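Local coordinates for reticulocyte-binding protein 2a (Plasmodium vivax, PDB 4Z8N) that probably binds red blood cells during invasion by the malaria parasite, through the largely helical erythrocyte-binding domain that this chain represents, at residues 243-246 against 247-250; 176-179 against 180-184; 261-264 against 265-269; 288-291 against 292-296. All blocks are in the same frame, centred on the assembly; numbering follows the deposited sequence.

Contact 1 (243-246 against 247-250); sequences QVPL and STLK
Val-244 and Leu-249 meet on the buried side of this short turn, where the methyl CG2 of Val-244 lies 3.9 Å from CD1 of Leu-249 and the two side chains cross at about a right angle. With CG1 of the valine anti to the carbonyl carbon (chi1 -60°), CG2 is left between the backbone N and that carbon, and is the methyl that reaches the leucine. The second methyl of Leu-249, CD2, turns to Leu-246 instead and comes within 4.1 Å of its CD1, so one leucine takes a neighbour on each branch. Pro-245 holds the N-cap position of helix 246-297, which makes Val-244 and Leu-249 the residue before the cap and the fourth one after it: the pairing of a hydrophobic staple. Pro-245 O starts the main-chain bonding of the helix, accepting from Leu-249 N at 3.0 Å and weakly from Thr-248 N. One residue on, Lys-250 N donates to Leu-246 O at 2.9 Å. The outer side is more exposed, though it includes a close approach: the proline ring leans on Thr-248, with Pro-245 CG 3.4 Å from Thr-248 OG1. Lys-250 runs its chain away, bent at chi3, and gives NZ to Tyr-134 O and Asn-138 OD1. On the loop side, Val-244 shares a backbone hydrogen bond with Cys-146, and the Leu-246 side chain touches the same cysteine.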
ATOM      1  N   GLN A 243     -23.840  19.607  20.963  1.00 87.31           N
ATOM      2  CA  GLN A 243     -24.804  18.515  21.029  1.00 85.81           C
ATOM      3  C   GLN A 243     -25.279  18.107  19.632  1.00 82.18           C
ATOM      4  O   GLN A 243     -25.666  18.955  18.830  1.00 83.53           O
ATOM      5  CB  GLN A 243     -26.008  18.916  21.888  1.00 92.64           C
ATOM      6  CG  GLN A 243     -25.656  19.550  23.229  1.00 97.91           C
ATOM      7  CD  GLN A 243     -25.423  18.526  24.324  1.00 97.19           C
ATOM      8  OE1 GLN A 243     -24.977  17.409  24.065  1.00 93.13           O
ATOM      9  NE2 GLN A 243     -25.731  18.906  25.561  1.00100.52           N
ATOM     10  N   VAL A 244     -25.237  16.809  19.348  1.00 76.75           N
ATOM     11  CA  VAL A 244     -25.763  16.273  18.093  1.00 74.90           C
ATOM     12  C   VAL A 244     -26.603  15.028  18.370  1.00 74.46           C
ATOM     13  O   VAL A 244     -26.444  14.391  19.412  1.00 74.70           O
ATOM     14  CB  VAL A 244     -24.634  15.914  17.090  1.00 70.23           C
ATOM     15  CG1 VAL A 244     -23.796  17.136  16.752  1.00 71.79           C
ATOM     16  CG2 VAL A 244     -23.761  14.796  17.639  1.00 66.85           C
ATOM     17  N   PRO A 245     -27.521  14.687  17.451  1.00 74.96           N
ATOM     18  CA  PRO A 245     -28.245  13.419  17.585  1.00 73.98           C
ATOM     19  C   PRO A 245     -27.329  12.225  17.324  1.00 71.65           C
ATOM     20  O   PRO A 245     -26.289  12.388  16.683  1.00 69.19           O
ATOM     21  CB  PRO A 245     -29.342  13.523  16.520  1.00 78.53           C
ATOM     22  CG  PRO A 245     -28.811  14.501  15.524  1.00 80.63           C
ATOM     23  CD  PRO A 245     -28.023  15.494  16.324  1.00 79.99           C
ATOM     24  N   LEU A 246     -27.713  11.049  17.811  1.00 70.60           N
ATOM     25  CA  LEU A 246     -26.868   9.860  17.723  1.00 67.25           C
ATOM     26  C   LEU A 246     -26.569   9.443  16.285  1.00 71.51           C
ATOM     27  O   LEU A 246     -25.440   9.062  15.970  1.00 71.82           O
ATOM     28  CB  LEU A 246     -27.516   8.690  18.469  1.00 65.73           C
ATOM     29  CG  LEU A 246     -26.744   7.368  18.419  1.00 62.59           C
ATOM     30  CD1 LEU A 246     -25.343   7.537  18.991  1.00 55.43           C
ATOM     31  CD2 LEU A 246     -27.496   6.271  19.155  1.00 64.44           C
ATOM     32  N   SER A 247     -27.578   9.508  15.422  1.00 73.71           N
ATOM     33  CA  SER A 247     -27.415   9.130  14.021  1.00 73.61           C
ATOM     34  C   SER A 247     -26.308   9.947  13.365  1.00 72.64           C
ATOM     35  O   SER A 247     -25.549   9.441  12.537  1.00 72.06           O
ATOM     36  CB  SER A 247     -28.727   9.312  13.257  1.00 77.71           C
ATOM     37  OG  SER A 247     -29.093  10.679  13.199  1.00 79.73           O
ATOM     38  N   THR A 248     -26.226  11.217  13.747  1.00 72.08           N
ATOM     39  CA  THR A 248     -25.167  12.098  13.277  1.00 68.18           C
ATOM     40  C   THR A 248     -23.829  11.689  13.881  1.00 64.83           C
ATOM     41  O   THR A 248     -22.810  11.644  13.191  1.00 61.61           O
ATOM     42  CB  THR A 248     -25.464  13.569  13.632  1.00 69.98           C
ATOM     43  OG1 THR A 248     -26.672  13.985  12.984  1.00 74.46           O
ATOM     44  CG2 THR A 248     -24.319  14.472  13.193  1.00 70.45           C
ATOM     45  N   LEU A 249     -23.849  11.381  15.174  1.00 63.66           N
ATOM     46  CA  LEU A 249     -22.644  11.027  15.914  1.00 61.68           C
ATOM     47  C   LEU A 249     -21.939   9.811  15.325  1.00 60.27           C
ATOM     48  O   LEU A 249     -20.712   9.788  15.224  1.00 60.17           O
ATOM     49  CB  LEU A 249     -22.983  10.764  17.382  1.00 63.82           C
ATOM     50  CG  LEU A 249     -21.787  10.666  18.327  1.00 64.97           C
ATOM     51  CD1 LEU A 249     -21.168  12.040  18.537  1.00 66.74           C
ATOM     52  CD2 LEU A 249     -22.193  10.041  19.655  1.00 64.33           C
ATOM     53  N   LYS A 250     -22.720   8.804  14.944  1.00 59.96           N
ATOM     54  CA  LYS A 250     -22.171   7.590  14.347  1.00 60.44           C
ATOM     55  C   LYS A 250     -21.383   7.909  13.083  1.00 59.84           C
ATOM     56  O   LYS A 250     -20.285   7.390  12.875  1.00 56.85           O
ATOM     57  CB  LYS A 250     -23.284   6.591  14.024  1.00 63.59           C
ATOM     58  CG  LYS A 250     -23.969   5.995  15.238  1.00 66.44           C
ATOM     59  CD  LYS A 250     -24.589   4.650  14.898  1.00 68.97           C
ATOM     60  CE  LYS A 250     -26.087   4.644  15.141  1.00 75.06           C
ATOM     61  NZ  LYS A 250     -26.682   3.301  14.895  1.00 78.20           N
TER

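Contact 2 (176-179 against 180-184); sequences TLKA and SLQLG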
ATOM      1  N   THR A 176      10.234  13.429  -8.994  1.00 35.34           N
ATOM      2  CA  THR A 176      11.536  13.796  -9.531  1.00 38.75           C
ATOM      3  C   THR A 176      12.299  12.561 -10.013  1.00 36.38           C
ATOM      4  O   THR A 176      12.948  12.588 -11.060  1.00 33.26           O
ATOM      5  CB  THR A 176      12.370  14.559  -8.485  1.00 40.24           C
ATOM      6  OG1 THR A 176      11.673  15.751  -8.108  1.00 44.67           O
ATOM      7  CG2 THR A 176      13.716  14.949  -9.048  1.00 39.33           C
ATOM      8  N   LEU A 177      12.204  11.476  -9.255  1.00 35.77           N
ATOM      9  CA  LEU A 177      12.846  10.229  -9.649  1.00 35.99           C
ATOM     10  C   LEU A 177      12.179   9.647 -10.891  1.00 35.56           C
ATOM     11  O   LEU A 177      12.853   9.132 -11.783  1.00 34.66           O
ATOM     12  CB  LEU A 177      12.813   9.216  -8.505  1.00 39.96           C
ATOM     13  CG  LEU A 177      13.629   7.941  -8.736  1.00 45.36           C
ATOM     14  CD1 LEU A 177      15.090   8.288  -8.983  1.00 43.61           C
ATOM     15  CD2 LEU A 177      13.492   6.991  -7.556  1.00 47.27           C
ATOM     16  N   LYS A 178      10.852   9.734 -10.947  1.00 31.20           N
ATOM     17  CA  LYS A 178      10.104   9.267 -12.111  1.00 32.26           C
ATOM     18  C   LYS A 178      10.589   9.944 -13.386  1.00 30.80           C
ATOM     19  O   LYS A 178      10.794   9.289 -14.405  1.00 31.45           O
ATOM     20  CB  LYS A 178       8.609   9.517 -11.924  1.00 34.87           C
ATOM     21  CG  LYS A 178       7.736   9.035 -13.068  1.00 34.70           C
ATOM     22  CD  LYS A 178       6.276   9.338 -12.773  1.00 39.27           C
ATOM     23  CE  LYS A 178       5.357   8.762 -13.830  1.00 46.40           C
ATOM     24  NZ  LYS A 178       3.930   9.047 -13.513  1.00 52.07           N
ATOM     25  N   ALA A 179      10.778  11.259 -13.315  1.00 31.47           N
ATOM     26  CA  ALA A 179      11.235  12.028 -14.463  1.00 33.54           C
ATOM     27  C   ALA A 179      12.607  11.558 -14.944  1.00 30.16           C
ATOM     28  O   ALA A 179      12.825  11.410 -16.144  1.00 33.77           O
ATOM     29  CB  ALA A 179      11.269  13.513 -14.123  1.00 33.99           C
ATOM     30  N   SER A 180      13.526  11.316 -14.011  1.00 31.38           N
ATOM     31  CA  SER A 180      14.868  10.869 -14.377  1.00 34.28           C
ATOM     32  C   SER A 180      14.831   9.463 -14.976  1.00 31.71           C
ATOM     33  O   SER A 180      15.626   9.134 -15.859  1.00 30.24           O
ATOM     34  CB  SER A 180      15.813  10.912 -13.169  1.00 36.18           C
ATOM     35  OG  SER A 180      15.384  10.042 -12.138  1.00 41.09           O
ATOM     36  N   LEU A 181      13.897   8.642 -14.505  1.00 29.85           N
ATOM     37  CA  LEU A 181      13.714   7.302 -15.052  1.00 30.41           C
ATOM     38  C   LEU A 181      13.153   7.363 -16.468  1.00 34.32           C
ATOM     39  O   LEU A 181      13.511   6.553 -17.319  1.00 32.50           O
ATOM     40  CB  LEU A 181      12.792   6.475 -14.159  1.00 29.25           C
ATOM     41  CG  LEU A 181      13.367   6.040 -12.809  1.00 33.74           C
ATOM     42  CD1 LEU A 181      12.294   5.370 -11.971  1.00 30.13           C
ATOM     43  CD2 LEU A 181      14.567   5.113 -12.994  1.00 34.20           C
ATOM     44  N   GLN A 182      12.272   8.327 -16.716  1.00 31.64           N
ATOM     45  CA  GLN A 182      11.685   8.486 -18.040  1.00 29.44           C
ATOM     46  C   GLN A 182      12.743   8.975 -19.028  1.00 31.96           C
ATOM     47  O   GLN A 182      12.720   8.621 -20.208  1.00 29.84           O
ATOM     48  CB  GLN A 182      10.493   9.443 -17.988  1.00 35.18           C
ATOM     49  CG  GLN A 182       9.285   8.853 -17.263  1.00 36.27           C
ATOM     50  CD  GLN A 182       8.173   9.861 -17.039  1.00 40.63           C
ATOM     51  OE1 GLN A 182       8.422  11.056 -16.870  1.00 40.54           O
ATOM     52  NE2 GLN A 182       6.933   9.383 -17.044  1.00 41.51           N
ATOM     53  N   LEU A 183      13.668   9.791 -18.533  1.00 29.88           N
ATOM     54  CA  LEU A 183      14.822  10.205 -19.317  1.00 32.37           C
ATOM     55  C   LEU A 183      15.699   8.998 -19.625  1.00 32.60           C
ATOM     56  O   LEU A 183      16.166   8.831 -20.751  1.00 30.77           O
ATOM     57  CB  LEU A 183      15.625  11.274 -18.573  1.00 27.76           C
ATOM     58  CG  LEU A 183      17.035  11.571 -19.085  1.00 30.00           C
ATOM     59  CD1 LEU A 183      16.997  12.146 -20.494  1.00 30.46           C
ATOM     60  CD2 LEU A 183      17.756  12.522 -18.136  1.00 27.00           C
ATOM     61  N   GLY A 184      15.917   8.161 -18.613  1.00 28.49           N
ATOM     62  CA  GLY A 184      16.682   6.936 -18.772  1.00 25.16           C
ATOM     63  C   GLY A 184      16.097   6.016 -19.832  1.00 30.04           C
ATOM     64  O   GLY A 184      16.833   5.437 -20.630  1.00 33.85           O
TER
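This is a local contact within a single helix, 168-194, where Leu-177 and Lys-178 meet Ser-180, Leu-181 and Gln-182 a turn further on, largely at the surface of the helical domain. The inner side faces the neighbouring helices: Leu-181 packs on Met-211, Leu-212 and Ile-215 of helix 199-237, and Leu-177 on Leu-277 of helix 246-297. The two leucines are loosely matched to each other, Leu-177 CG lying 4.3 Å from Leu-181 CD1. Leu-177 O takes two donors, Leu-181 N at 3.0 Å and Ser-180 OG at 2.7 Å. The hydroxyl arrives well off the carbonyl direction, with a C=O...O angle of 118°, because OG stands between the backbone N and carbonyl carbon of Ser-180 (chi1 62°), a position that folds it back over the preceding turn. Leu-177 CD1 lies 3.6 Å from the same OG, giving the hydroxyl an apolar neighbour as well. Beside helix 199-237, where Lys-178 touches Ile-215, its extended chain passes that of Gln-182, with Lys-178 CE 3.6 Å from Gln-182 NE2. Along the backbone, Gln-182 N donates to Lys-178 O at 2.9 Å. The lysine ammonium is directed at Glu-219, a long and weak ion pair. Thr-176 and Thr-186 likewise give their hydroxyls to backbone carbonyls one turn back, of Asn-172 and Gln-182. The Ser-180 hydroxyl spends its proton on Leu-177 O, so this polar group is satisfied within its own helix, beside the leucines that pack inward.

Contact 3 (261-264 against 265-269); sequences ATYK and FSLKR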
ATOM      1  N   ALA A 261      -7.758   5.798   9.070  1.00 33.82           N
ATOM      2  CA  ALA A 261      -7.397   4.434   8.689  1.00 40.27           C
ATOM      3  C   ALA A 261      -6.827   4.402   7.275  1.00 36.57           C
ATOM      4  O   ALA A 261      -5.874   3.675   6.998  1.00 35.83           O
ATOM      5  CB  ALA A 261      -8.598   3.511   8.798  1.00 42.10           C
ATOM      6  N   THR A 262      -7.417   5.201   6.391  1.00 35.15           N
ATOM      7  CA  THR A 262      -6.942   5.334   5.017  1.00 37.68           C
ATOM      8  C   THR A 262      -5.542   5.937   4.984  1.00 38.78           C
ATOM      9  O   THR A 262      -4.662   5.461   4.264  1.00 41.84           O
ATOM     10  CB  THR A 262      -7.897   6.205   4.180  1.00 36.00           C
ATOM     11  OG1 THR A 262      -9.175   5.562   4.098  1.00 37.56           O
ATOM     12  CG2 THR A 262      -7.352   6.417   2.772  1.00 35.89           C
ATOM     13  N   TYR A 263      -5.348   6.989   5.772  1.00 35.62           N
ATOM     14  CA  TYR A 263      -4.052   7.637   5.902  1.00 34.23           C
ATOM     15  C   TYR A 263      -3.000   6.670   6.441  1.00 35.88           C
ATOM     16  O   TYR A 263      -1.913   6.539   5.879  1.00 34.12           O
ATOM     17  CB  TYR A 263      -4.171   8.864   6.814  1.00 31.67           C
ATOM     18  CG  TYR A 263      -2.853   9.464   7.248  1.00 33.54           C
ATOM     19  CD1 TYR A 263      -2.181  10.371   6.439  1.00 34.29           C
ATOM     20  CD2 TYR A 263      -2.287   9.134   8.474  1.00 35.62           C
ATOM     21  CE1 TYR A 263      -0.978  10.925   6.836  1.00 35.76           C
ATOM     22  CE2 TYR A 263      -1.087   9.682   8.877  1.00 33.63           C
ATOM     23  CZ  TYR A 263      -0.437  10.575   8.055  1.00 35.71           C
ATOM     24  OH  TYR A 263       0.757  11.123   8.456  1.00 43.25           O
ATOM     25  N   LYS A 264      -3.338   5.988   7.530  1.00 32.80           N
ATOM     26  CA  LYS A 264      -2.401   5.096   8.204  1.00 34.64           C
ATOM     27  C   LYS A 264      -2.044   3.876   7.353  1.00 33.88           C
ATOM     28  O   LYS A 264      -0.889   3.459   7.307  1.00 36.39           O
ATOM     29  CB  LYS A 264      -2.983   4.648   9.547  1.00 36.37           C
ATOM     30  CG  LYS A 264      -2.090   3.703  10.337  1.00 42.51           C
ATOM     31  CD  LYS A 264      -2.771   3.270  11.625  1.00 44.60           C
ATOM     32  CE  LYS A 264      -1.932   2.270  12.399  1.00 47.59           C
ATOM     33  NZ  LYS A 264      -2.628   1.831  13.642  1.00 54.87           N
ATOM     34  N   PHE A 265      -3.046   3.309   6.689  1.00 32.16           N
ATOM     35  CA  PHE A 265      -2.863   2.126   5.858  1.00 30.23           C
ATOM     36  C   PHE A 265      -1.823   2.371   4.760  1.00 34.11           C
ATOM     37  O   PHE A 265      -0.993   1.507   4.479  1.00 31.15           O
ATOM     38  CB  PHE A 265      -4.206   1.713   5.242  1.00 31.45           C
ATOM     39  CG  PHE A 265      -4.168   0.413   4.490  1.00 31.36           C
ATOM     40  CD1 PHE A 265      -4.033  -0.790   5.162  1.00 31.60           C
ATOM     41  CD2 PHE A 265      -4.305   0.393   3.110  1.00 34.03           C
ATOM     42  CE1 PHE A 265      -4.014  -1.988   4.473  1.00 32.93           C
ATOM     43  CE2 PHE A 265      -4.287  -0.804   2.415  1.00 32.45           C
ATOM     44  CZ  PHE A 265      -4.141  -1.995   3.096  1.00 34.20           C
ATOM     45  N   SER A 266      -1.856   3.556   4.158  1.00 32.52           N
ATOM     46  CA  SER A 266      -0.954   3.863   3.050  1.00 32.99           C
ATOM     47  C   SER A 266       0.372   4.471   3.501  1.00 34.20           C
ATOM     48  O   SER A 266       1.391   4.299   2.830  1.00 31.80           O
ATOM     49  CB  SER A 266      -1.639   4.799   2.055  1.00 31.96           C
ATOM     50  OG  SER A 266      -2.475   4.066   1.176  1.00 35.81           O
ATOM     51  N   LEU A 267       0.362   5.176   4.630  1.00 31.13           N
ATOM     52  CA  LEU A 267       1.580   5.802   5.145  1.00 32.77           C
ATOM     53  C   LEU A 267       2.665   4.765   5.418  1.00 33.59           C
ATOM     54  O   LEU A 267       3.825   4.956   5.057  1.00 34.16           O
ATOM     55  CB  LEU A 267       1.285   6.592   6.424  1.00 36.48           C
ATOM     56  CG  LEU A 267       2.489   7.273   7.081  1.00 39.92           C
ATOM     57  CD1 LEU A 267       3.046   8.359   6.175  1.00 40.64           C
ATOM     58  CD2 LEU A 267       2.121   7.846   8.441  1.00 38.47           C
ATOM     59  N   LYS A 268       2.271   3.664   6.050  1.00 35.95           N
ATOM     60  CA  LYS A 268       3.191   2.584   6.387  1.00 41.61           C
ATOM     61  C   LYS A 268       3.885   2.030   5.146  1.00 42.08           C
ATOM     62  O   LYS A 268       5.057   1.659   5.191  1.00 47.29           O
ATOM     63  CB  LYS A 268       2.440   1.465   7.115  1.00 50.10           C
ATOM     64  CG  LYS A 268       3.295   0.259   7.461  1.00 58.75           C
ATOM     65  CD  LYS A 268       2.527  -0.736   8.313  1.00 65.13           C
ATOM     66  CE  LYS A 268       2.090  -1.941   7.499  1.00 67.63           C
ATOM     67  NZ  LYS A 268       1.312  -2.900   8.328  1.00 69.57           N
ATOM     68  N   ARG A 269       3.155   1.996   4.036  1.00 38.45           N
ATOM     69  CA  ARG A 269       3.662   1.437   2.788  1.00 39.65           C
ATOM     70  C   ARG A 269       4.523   2.436   2.029  1.00 42.90           C
ATOM     71  O   ARG A 269       5.463   2.052   1.332  1.00 45.04           O
ATOM     72  CB  ARG A 269       2.501   0.972   1.907  1.00 35.17           C
ATOM     73  CG  ARG A 269       1.623  -0.057   2.579  1.00 34.49           C
ATOM     74  CD  ARG A 269       2.426  -1.299   2.915  1.00 36.64           C
ATOM     75  NE  ARG A 269       2.683  -2.116   1.733  1.00 36.66           N
ATOM     76  CZ  ARG A 269       3.730  -2.921   1.594  1.00 37.31           C
ATOM     77  NH1 ARG A 269       4.632  -3.010   2.562  1.00 31.94           N
ATOM     78  NH2 ARG A 269       3.877  -3.633   0.485  1.00 36.40           N
TER
HETATM   79  O   HOH W   1      -4.917   3.627   2.352  1.00 33.25           O
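In the middle stretch of the long helix 246-297, close to the centre of the chain, Tyr-263 and Leu-267 stand side by side one turn apart and point the same way. Leu-267 CD2 lies 3.7 Å from Tyr-263 CE2 and 3.5 Å from the phenol oxygen OH, obliquely to the ring. Both side chains have CG anti to the backbone N (chi1 169° for the tyrosine), which carries them out in parallel to meet Val-165. That packing buries the Tyr-263 hydroxyl, for which the model holds no polar partner. Underneath, Leu-267 N donates to Tyr-263 O at 2.9 Å. On the neighbouring face a single water joins the backbone to a side chain: Ser-266 N reaches Thr-262 O only weakly, at 3.4 Å, while the water donates to that carbonyl at 2.7 Å. The same water is hydrogen-bonded to Ser-266 OG, also at 2.7 Å, and sits at the edge of the Phe-265 ring, in its plane. Ser-266 OG is further tied to His-221 ND1, and Phe-265 packs on Val-26 and Ser-19. These contacts place a long helix of a mainly helical domain among helix 199-237, helix 26-37 and strand 17-19.

Contact 4 (288-291 against 292-296); sequences YNKL and ITYVS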
ATOM      1  N   TYR A 288      24.322   1.218 -15.364  1.00 35.09           N
ATOM      2  CA  TYR A 288      24.694   2.274 -16.303  1.00 39.99           C
ATOM      3  C   TYR A 288      26.207   2.317 -16.515  1.00 44.92           C
ATOM      4  O   TYR A 288      26.678   2.420 -17.647  1.00 37.20           O
ATOM      5  CB  TYR A 288      24.210   3.639 -15.810  1.00 39.70           C
ATOM      6  CG  TYR A 288      22.737   3.919 -16.026  1.00 43.16           C
ATOM      7  CD1 TYR A 288      22.065   3.435 -17.142  1.00 44.20           C
ATOM      8  CD2 TYR A 288      22.023   4.683 -15.113  1.00 45.04           C
ATOM      9  CE1 TYR A 288      20.719   3.701 -17.337  1.00 43.87           C
ATOM     10  CE2 TYR A 288      20.680   4.954 -15.299  1.00 45.35           C
ATOM     11  CZ  TYR A 288      20.032   4.462 -16.410  1.00 46.63           C
ATOM     12  OH  TYR A 288      18.694   4.735 -16.586  1.00 44.59           O
ATOM     13  N   ASN A 289      26.962   2.241 -15.421  1.00 40.33           N
ATOM     14  CA  ASN A 289      28.420   2.273 -15.494  1.00 44.98           C
ATOM     15  C   ASN A 289      29.001   1.051 -16.197  1.00 43.70           C
ATOM     16  O   ASN A 289      30.014   1.147 -16.889  1.00 45.69           O
ATOM     17  CB  ASN A 289      29.021   2.399 -14.093  1.00 47.12           C
ATOM     18  CG  ASN A 289      29.094   3.837 -13.620  1.00 53.37           C
ATOM     19  OD1 ASN A 289      29.965   4.598 -14.045  1.00 62.62           O
ATOM     20  ND2 ASN A 289      28.180   4.217 -12.739  1.00 50.45           N
ATOM     21  N   LYS A 290      28.359  -0.095 -16.009  1.00 42.58           N
ATOM     22  CA  LYS A 290      28.777  -1.319 -16.679  1.00 42.40           C
ATOM     23  C   LYS A 290      28.603  -1.171 -18.188  1.00 41.47           C
ATOM     24  O   LYS A 290      29.467  -1.574 -18.966  1.00 47.62           O
ATOM     25  CB  LYS A 290      27.979  -2.517 -16.155  1.00 42.67           C
ATOM     26  CG  LYS A 290      28.216  -3.820 -16.903  1.00 46.86           C
ATOM     27  CD  LYS A 290      29.571  -4.423 -16.578  1.00 51.31           C
ATOM     28  CE  LYS A 290      29.722  -5.789 -17.226  1.00 54.06           C
ATOM     29  NZ  LYS A 290      31.023  -6.425 -16.892  1.00 57.36           N
ATOM     30  N   LEU A 291      27.484  -0.574 -18.592  1.00 41.56           N
ATOM     31  CA  LEU A 291      27.181  -0.380 -20.007  1.00 45.52           C
ATOM     32  C   LEU A 291      28.163   0.583 -20.666  1.00 50.49           C
ATOM     33  O   LEU A 291      28.475   0.446 -21.851  1.00 52.30           O
ATOM     34  CB  LEU A 291      25.746   0.131 -20.182  1.00 41.95           C
ATOM     35  CG  LEU A 291      25.271   0.288 -21.629  1.00 44.02           C
ATOM     36  CD1 LEU A 291      25.506  -0.998 -22.410  1.00 48.65           C
ATOM     37  CD2 LEU A 291      23.806   0.686 -21.685  1.00 41.95           C
ATOM     38  N   ILE A 292      28.648   1.554 -19.895  1.00 48.19           N
ATOM     39  CA  ILE A 292      29.622   2.521 -20.395  1.00 53.21           C
ATOM     40  C   ILE A 292      30.881   1.822 -20.909  1.00 56.39           C
ATOM     41  O   ILE A 292      31.435   2.207 -21.939  1.00 57.91           O
ATOM     42  CB  ILE A 292      30.005   3.549 -19.305  1.00 52.56           C
ATOM     43  CG1 ILE A 292      28.815   4.454 -18.986  1.00 53.31           C
ATOM     44  CG2 ILE A 292      31.184   4.397 -19.748  1.00 57.07           C
ATOM     45  CD1 ILE A 292      29.096   5.483 -17.914  1.00 53.16           C
ATOM     46  N   THR A 293      31.312   0.778 -20.204  1.00 58.33           N
ATOM     47  CA  THR A 293      32.500   0.024 -20.599  1.00 57.47           C
ATOM     48  C   THR A 293      32.304  -0.655 -21.951  1.00 59.84           C
ATOM     49  O   THR A 293      33.241  -0.757 -22.744  1.00 63.18           O
ATOM     50  CB  THR A 293      32.876  -1.045 -19.552  1.00 57.65           C
ATOM     51  OG1 THR A 293      31.871  -2.067 -19.519  1.00 55.72           O
ATOM     52  CG2 THR A 293      33.009  -0.418 -18.171  1.00 53.88           C
ATOM     53  N   TYR A 294      31.084  -1.120 -22.210  1.00 63.00           N
ATOM     54  CA  TYR A 294      30.746  -1.707 -23.505  1.00 68.50           C
ATOM     55  C   TYR A 294      30.858  -0.671 -24.620  1.00 71.30           C
ATOM     56  O   TYR A 294      31.559  -0.881 -25.609  1.00 77.70           O
ATOM     57  CB  TYR A 294      29.329  -2.290 -23.490  1.00 72.46           C
ATOM     58  CG  TYR A 294      29.188  -3.616 -22.775  1.00 78.39           C
ATOM     59  CD1 TYR A 294      29.651  -4.793 -23.353  1.00 84.12           C
ATOM     60  CD2 TYR A 294      28.567  -3.697 -21.534  1.00 77.37           C
ATOM     61  CE1 TYR A 294      29.516  -6.009 -22.707  1.00 86.12           C
ATOM     62  CE2 TYR A 294      28.427  -4.909 -20.881  1.00 79.43           C
ATOM     63  CZ  TYR A 294      28.903  -6.060 -21.472  1.00 84.01           C
ATOM     64  OH  TYR A 294      28.765  -7.267 -20.825  1.00 85.59           O
ATOM     65  N   VAL A 295      30.158   0.446 -24.445  1.00 68.18           N
ATOM     66  CA  VAL A 295      30.085   1.494 -25.458  1.00 70.80           C
ATOM     67  C   VAL A 295      31.448   2.122 -25.743  1.00 73.89           C
ATOM     68  O   VAL A 295      31.767   2.439 -26.888  1.00 74.85           O
ATOM     69  CB  VAL A 295      29.103   2.611 -25.035  1.00 65.75           C
ATOM     70  CG1 VAL A 295      28.893   3.602 -26.173  1.00 68.87           C
ATOM     71  CG2 VAL A 295      27.777   2.014 -24.596  1.00 62.57           C
ATOM     72  N   SER A 296      32.246   2.284 -24.693  1.00 77.91           N
ATOM     73  CA  SER A 296      33.511   3.009 -24.777  1.00 85.63           C
ATOM     74  C   SER A 296      34.495   2.414 -25.786  1.00 92.03           C
ATOM     75  O   SER A 296      35.040   3.136 -26.623  1.00 96.40           O
ATOM     76  CB  SER A 296      34.170   3.072 -23.397  1.00 86.99           C
ATOM     77  OG  SER A 296      35.410   3.755 -23.456  1.00 91.38           O
TER
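Ile-292 opens the second half of this part of the helix by laying its side chain next to that of Asn-289, both pointing the same way, with Ile-292 CD1 4.1 Å from Asn-289 OD1; the amide's ND2 is hydrogen-bonded to Ala-285 O. Ile-292 N donates to Tyr-288 O at 3.1 Å and weakly to Asn-289 O. Thr-293 follows with a short bond from OG1 to Lys-290 O, 2.5 Å, made in the carbonyl plane. The side chain turns back to this carbonyl through chi1 of 67°, and the Thr-293 N adds a weaker bond to it. Tyr-294 comes next. Leu-291 CA lies at its ring edge, in plane, 3.9 Å from Tyr-294 CD2, and Leu-291 CD1 is 4.2 Å from the same CD2, the two side chains at about a right angle. The bent chain of Lys-290 crosses obliquely outside, its CE 4.0 Å from Tyr-294 CE2. Val-295 N donates to Leu-291 O at 3.1 Å, and Val-295 CG2 comes to 4.2 Å from Leu-291 CG. Leu-291 is the buried member, packed on Ile-201 and Ile-204 of helix 199-237 and on Met-188 and Val-191 of helix 168-194. The chemistry thus implies a two-sided helix near the chain's C-terminal end: an inner face of Leu-291 with the tyrosines, Tyr-288 OH bonded to Gln-208 OE1, and an outer face where the threonine hydroxyl is satisfied by the helix backbone.

All four contacts belong to the Rh5 coiled-coil domain. Along the chain contact 2 comes first, on helix 168-194, followed by contacts 1, 3 and 4 at the start, the middle and the C-terminal end of helix 246-297. The centres of contacts 1 and 4 are about 67 Å apart, on opposite sides of the chain's centre, and contact 3 lies between them, about 27 Å from contact 1 and 41 Å from contact 4. Contacts 2 and 4 touch, Gly-184 CA being 3.7 Å from Tyr-288 OH. One helix thus runs along much of this elongated domain, with helix 168-194 packed beside its C-terminal half.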